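Local structure of serine protease pet (Escherichia coli, 4OM9) at residues Phe440-Ala445 with Asn469-His474. The protein is a secreted autotransporter enterotoxin of enteroaggregative E. coli, a serine protease that probably cleaves the host cytoskeletal protein alpha-fodrin. Sequence-based numbering, arbitrary orientation.
Sequences FKKIAA and NNYIYH
Lys442-Ala445 and Tyr471-His474 run in nearly the same direction, 26° apart, with Lys442 CA 7.3 Å from Tyr471 CA and Ala445 CA 6.0 Å from His474 CA; no backbone hydrogen bond joins them directly, and the Tyr471 hydroxyl and a water make the polar links. With its CG anti to the backbone N (chi1 156°), Tyr471 reaches across, and its OH donates to Ile443 O at 2.6 Å, in the carbonyl plane on a lone pair. The aliphatic part of Lys442 lies over one ring face of Tyr471, CG 3.9 Å from the centroid in a CH-pi contact, the two side chains lying alongside but pointing opposite ways. Ile443 sends CD1 over the face of the Tyr473 ring, 3.7 Å from its centroid, while CG2 touches CE1 of the same ring. Ala445 CB packs obliquely on this ring, whose hydroxyl bonds to Asn476 O. The water donates to Ala445 O and Ile472 O and accepts from His474 N, tying together three buried residues. His474 turns a ring edge to Ala445 O while its NE2 hydrogen-bonds Asp622. The short, weakly bonded strand Ala444-Ala445 pairs in parallel with 422-424, and Tyr471-Tyr473 with 496-498; the contact thus joins strands of successive coils within the right-handed parallel beta-helix characteristic of autotransporter passenger domains.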
loop_
_atom_site.group_PDB
_atom_site.type_symbol
_atom_site.label_atom_id
_atom_site.label_comp_id
_atom_site.label_asym_id
_atom_site.label_seq_id
_atom_site.Cartn_x
_atom_site.Cartn_y
_atom_site.Cartn_z
ATOM N N PHE A 440 -17.272 3.961 14.136
ATOM C CA PHE A 440 -16.341 4.960 14.612
ATOM C C PHE A 440 -16.594 6.273 13.880
ATOM O O PHE A 440 -16.793 6.294 12.659
ATOM C CB PHE A 440 -14.876 4.550 14.374
ATOM C CG PHE A 440 -14.492 3.189 14.897
ATOM C CD1 PHE A 440 -14.833 2.040 14.204
ATOM C CD2 PHE A 440 -13.683 3.070 16.033
ATOM C CE1 PHE A 440 -14.438 0.794 14.657
ATOM C CE2 PHE A 440 -13.274 1.835 16.490
ATOM C CZ PHE A 440 -13.659 0.692 15.803
ATOM N N LYS A 441 -16.582 7.369 14.611
ATOM C CA LYS A 441 -16.366 8.650 13.996
ATOM C C LYS A 441 -14.956 8.625 13.360
ATOM O O LYS A 441 -14.762 9.078 12.232
ATOM C CB LYS A 441 -16.483 9.749 15.041
ATOM C CG LYS A 441 -16.610 11.149 14.508
ATOM C CD LYS A 441 -18.036 11.677 14.670
ATOM C CE LYS A 441 -18.033 13.205 14.618
ATOM N NZ LYS A 441 -17.114 13.735 13.544
ATOM N N LYS A 442 -13.992 8.067 14.103
ATOM C CA LYS A 442 -12.587 7.944 13.689
ATOM C C LYS A 442 -11.924 6.734 14.364
ATOM O O LYS A 442 -12.111 6.516 15.562
ATOM C CB LYS A 442 -11.795 9.213 14.036
ATOM C CG LYS A 442 -11.963 10.354 13.053
ATOM C CD LYS A 442 -11.087 11.553 13.398
ATOM C CE LYS A 442 -11.631 12.342 14.585
ATOM N NZ LYS A 442 -11.107 13.740 14.592
ATOM N N ILE A 443 -11.167 5.939 13.605
ATOM C CA ILE A 443 -10.342 4.911 14.234
ATOM C C ILE A 443 -9.001 5.505 14.639
ATOM O O ILE A 443 -8.302 6.074 13.797
ATOM C CB ILE A 443 -10.056 3.724 13.322
ATOM C CG1 ILE A 443 -11.338 3.116 12.799
ATOM C CG2 ILE A 443 -9.236 2.685 14.077
ATOM C CD1 ILE A 443 -11.196 2.584 11.342
ATOM N N ALA A 444 -8.633 5.366 15.910
ATOM C CA ALA A 444 -7.370 5.919 16.378
ATOM C C ALA A 444 -6.207 4.928 16.239
ATOM O O ALA A 444 -5.797 4.271 17.214
ATOM C CB ALA A 444 -7.498 6.383 17.806
ATOM N N ALA A 445 -5.661 4.866 15.018
ATOM C CA ALA A 445 -4.610 3.930 14.649
ATOM C C ALA A 445 -3.417 4.732 14.224
ATOM O O ALA A 445 -3.605 5.693 13.486
ATOM C CB ALA A 445 -5.086 3.024 13.526
ATOM N N ASN A 469 -14.830 15.322 8.808
ATOM C CA ASN A 469 -13.703 16.103 8.354
ATOM C C ASN A 469 -12.634 15.174 7.859
ATOM O O ASN A 469 -12.761 13.954 7.990
ATOM C CB ASN A 469 -13.148 16.983 9.470
ATOM C CG ASN A 469 -14.233 17.618 10.307
ATOM O OD1 ASN A 469 -14.348 17.348 11.512
ATOM N ND2 ASN A 469 -15.040 18.474 9.678
ATOM N N ASN A 470 -11.588 15.764 7.285
ATOM C CA ASN A 470 -10.462 15.014 6.771
ATOM C C ASN A 470 -9.868 14.131 7.847
ATOM O O ASN A 470 -9.497 14.604 8.927
ATOM C CB ASN A 470 -9.385 15.951 6.238
ATOM C CG ASN A 470 -9.690 16.480 4.850
ATOM O OD1 ASN A 470 -10.730 16.177 4.252
ATOM N ND2 ASN A 470 -8.784 17.292 4.338
ATOM N N TYR A 471 -9.794 12.844 7.545
ATOM C CA TYR A 471 -9.271 11.875 8.482
ATOM C C TYR A 471 -8.596 10.742 7.711
ATOM O O TYR A 471 -9.106 10.281 6.671
ATOM C CB TYR A 471 -10.377 11.328 9.400
ATOM C CG TYR A 471 -10.017 9.966 9.942
ATOM C CD1 TYR A 471 -9.098 9.817 10.981
ATOM C CD2 TYR A 471 -10.564 8.823 9.389
ATOM C CE1 TYR A 471 -8.747 8.553 11.455
ATOM C CE2 TYR A 471 -10.230 7.580 9.854
ATOM C CZ TYR A 471 -9.323 7.443 10.884
ATOM O OH TYR A 471 -9.008 6.175 11.308
ATOM N N ILE A 472 -7.434 10.309 8.194
ATOM C CA ILE A 472 -6.751 9.194 7.555
ATOM C C ILE A 472 -6.704 7.972 8.471
ATOM O O ILE A 472 -6.206 8.053 9.579
ATOM C CB ILE A 472 -5.319 9.562 7.133
ATOM C CG1 ILE A 472 -5.316 10.898 6.392
ATOM C CG2 ILE A 472 -4.734 8.455 6.262
ATOM C CD1 ILE A 472 -3.951 11.298 5.817
ATOM N N TYR A 473 -7.239 6.852 7.991
ATOM C CA TYR A 473 -7.077 5.577 8.668
ATOM C C TYR A 473 -5.785 4.975 8.153
ATOM O O TYR A 473 -5.662 4.697 6.946
ATOM C CB TYR A 473 -8.271 4.648 8.417
ATOM C CG TYR A 473 -8.119 3.266 9.020
ATOM C CD1 TYR A 473 -7.793 3.100 10.379
ATOM C CD2 TYR A 473 -8.327 2.122 8.248
ATOM C CE1 TYR A 473 -7.658 1.836 10.931
ATOM C CE2 TYR A 473 -8.192 0.855 8.787
ATOM C CZ TYR A 473 -7.865 0.714 10.132
ATOM O OH TYR A 473 -7.722 -0.552 10.669
ATOM N N HIS A 474 -4.809 4.832 9.056
ATOM C CA HIS A 474 -3.509 4.268 8.737
ATOM C C HIS A 474 -3.504 2.733 8.815
ATOM O O HIS A 474 -2.551 2.095 8.381
ATOM C CB HIS A 474 -2.437 4.807 9.685
ATOM C CG HIS A 474 -2.053 6.246 9.464
ATOM N ND1 HIS A 474 -1.561 6.725 8.263
ATOM C CD2 HIS A 474 -2.000 7.285 10.337
ATOM C CE1 HIS A 474 -1.268 8.012 8.394
ATOM N NE2 HIS A 474 -1.523 8.371 9.637
HETATM O O HOH W 1 -5.330 6.063 11.463
#